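Local structure of 2-oxo-1,2-dihydroquinoline 8-monooxygenase, oxygenase component (1Z02) at residues V224-I230 with G360-D365. The protein is the Rieske-type oxygenase component that hydroxylates 2-oxo-1,2-dihydroquinoline at its 8-position, using a [2Fe-2S] cluster and a mononuclear iron. Numbering follows the deposited sequence.
Sequences VHKDNTI and GFNDSD. With FE (Fe (III) ion), chain G.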
# COMPACT_ATOMS: atom_id res chain seq x y z
N VAL A 224 -13.00 17.78 22.49
CA VAL A 224 -13.21 16.47 21.89
C VAL A 224 -14.53 15.82 22.30
O VAL A 224 -15.16 15.14 21.50
CB VAL A 224 -12.03 15.51 22.25
CG1 VAL A 224 -12.35 14.08 21.79
CG2 VAL A 224 -10.72 16.01 21.63
N HIS A 225 -14.95 16.04 23.54
CA HIS A 225 -16.18 15.44 24.07
C HIS A 225 -17.31 16.41 24.37
O HIS A 225 -18.37 15.99 24.82
CB HIS A 225 -15.86 14.69 25.38
CG HIS A 225 -14.84 13.61 25.23
ND1 HIS A 225 -15.14 12.36 24.72
CD2 HIS A 225 -13.51 13.60 25.48
CE1 HIS A 225 -14.04 11.63 24.67
NE2 HIS A 225 -13.04 12.36 25.13
N LYS A 226 -17.09 17.71 24.13
CA LYS A 226 -18.12 18.71 24.42
C LYS A 226 -19.46 18.47 23.75
O LYS A 226 -20.49 18.78 24.34
CB LYS A 226 -17.61 20.11 24.07
CG LYS A 226 -17.17 20.24 22.62
CD LYS A 226 -16.70 21.64 22.26
CE LYS A 226 -17.82 22.68 22.20
NZ LYS A 226 -18.28 23.21 23.50
N ASP A 227 -19.46 17.94 22.53
CA ASP A 227 -20.70 17.69 21.79
C ASP A 227 -21.31 16.31 22.02
O ASP A 227 -22.38 16.00 21.50
CB ASP A 227 -20.46 17.88 20.28
CG ASP A 227 -20.05 19.30 19.94
OD1 ASP A 227 -19.72 19.57 18.76
OD2 ASP A 227 -20.05 20.15 20.85
N ASN A 228 -20.63 15.47 22.79
CA ASN A 228 -21.15 14.13 23.07
C ASN A 228 -22.56 14.20 23.66
O ASN A 228 -22.86 15.04 24.51
CB ASN A 228 -20.22 13.38 24.01
CG ASN A 228 -18.88 13.06 23.38
OD1 ASN A 228 -18.65 13.32 22.20
ND2 ASN A 228 -17.98 12.50 24.17
N THR A 229 -23.41 13.30 23.19
CA THR A 229 -24.80 13.26 23.63
C THR A 229 -24.95 13.08 25.14
O THR A 229 -25.79 13.74 25.75
CB THR A 229 -25.56 12.13 22.92
OG1 THR A 229 -25.50 12.35 21.51
CG2 THR A 229 -27.00 12.08 23.34
N ILE A 230 -24.14 12.20 25.73
CA ILE A 230 -24.23 11.95 27.16
C ILE A 230 -23.99 13.22 27.99
O ILE A 230 -24.61 13.44 29.03
CB ILE A 230 -23.24 10.87 27.61
CG1 ILE A 230 -23.48 10.54 29.09
CG2 ILE A 230 -21.81 11.36 27.37
CD1 ILE A 230 -22.68 9.36 29.60
N GLY A 360 -20.80 6.49 22.36
CA GLY A 360 -21.12 7.91 22.35
C GLY A 360 -20.06 8.86 22.87
O GLY A 360 -19.90 9.97 22.36
N PHE A 361 -19.33 8.43 23.89
CA PHE A 361 -18.29 9.26 24.49
C PHE A 361 -16.92 8.98 23.87
O PHE A 361 -16.28 9.88 23.33
CB PHE A 361 -18.23 8.99 26.01
CG PHE A 361 -17.33 9.92 26.76
CD1 PHE A 361 -17.74 11.22 27.06
CD2 PHE A 361 -16.06 9.51 27.16
CE1 PHE A 361 -16.90 12.09 27.75
CE2 PHE A 361 -15.22 10.37 27.85
CZ PHE A 361 -15.63 11.67 28.14
N ASN A 362 -16.48 7.72 23.95
CA ASN A 362 -15.16 7.33 23.45
C ASN A 362 -14.91 7.25 21.94
O ASN A 362 -13.76 7.23 21.52
CB ASN A 362 -14.74 6.01 24.11
CG ASN A 362 -14.50 6.18 25.60
OD1 ASN A 362 -15.17 5.57 26.43
ND2 ASN A 362 -13.54 7.01 25.93
N ASP A 363 -15.95 7.21 21.12
CA ASP A 363 -15.72 7.17 19.67
C ASP A 363 -15.00 8.44 19.23
O ASP A 363 -14.22 8.42 18.28
CB ASP A 363 -17.04 7.05 18.90
CG ASP A 363 -17.59 5.63 18.89
OD1 ASP A 363 -18.71 5.44 18.37
OD2 ASP A 363 -16.90 4.72 19.40
N SER A 364 -15.24 9.54 19.94
CA SER A 364 -14.60 10.81 19.61
C SER A 364 -13.09 10.74 19.78
O SER A 364 -12.34 11.42 19.07
CB SER A 364 -15.16 11.93 20.49
OG SER A 364 -16.54 12.11 20.25
N ASP A 365 -12.64 9.93 20.73
CA ASP A 365 -11.22 9.77 20.99
C ASP A 365 -10.49 9.08 19.85
O ASP A 365 -9.29 9.25 19.70
CB ASP A 365 -11.01 8.98 22.28
CG ASP A 365 -11.31 9.81 23.50
OD1 ASP A 365 -11.97 9.30 24.44
OD2 ASP A 365 -10.87 10.98 23.49
FE FE G . -11.32 11.37 25.62
O HOH W 1 -16.67 15.29 19.36
O HOH W 2 -22.10 11.28 21.47
O HOH W 3 -11.34 10.64 27.83
O HOH W 4 -10.04 9.58 26.08
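G360 meets the 224-230 segment through its carbonyl: G360 O lies 3.4 Å from N228 CG, and a water links it to the backbone N of T229. Next along the chain, F361 stacks on H225 in an offset pair, ring centroids 3.9 Å apart and planes 12° apart, with H225 ND1 over the centre of the phenyl face. F361 CG is anti to the backbone N (chi1 -172°), which carries the ring across one face of the imidazole while F361 O stays close to H225 ND1. There N228 ND2 gives F361 O a weak hydrogen bond of 3.2 Å; the N228 amide stands nearly perpendicular to the phenyl plane, and I230 CG2 adds an apolar touch at F361 CD1. An alanine in place of F361 would probably strip one face of the H225 imidazole of its stacking partner and let the ring tilt more easily about its bond to the iron. N362 acts from the second shell: its ND2 donates to D365 OD1 (3.2 Å), nearly along the C-O axis, and so steadies the carboxylate. S364 CB packs on V224 CG1, while S364 OG lies 3.1 Å from N228 OD1. V224 CG1 also sits over the imidazole face opposite F361, so the ring is held between two side chains; V224 packs on W106 of a neighbouring subunit as well. D365 ends the segment as a bidentate ligand, OD1 at 2.5 Å and OD2 at 2.2 Å from the iron, its carboxylate turned 70° from the imidazole of H225, whose NE2 binds at 2.0 Å. With H221 they form the facial triad of two histidines and one carboxylate of Rieske oxygenases, and two waters complete the coordination. Helix 222-225 supplies the second histidine and helix 363-376 the aspartate, while N362 reaches strand 325-335 of the antiparallel sheet.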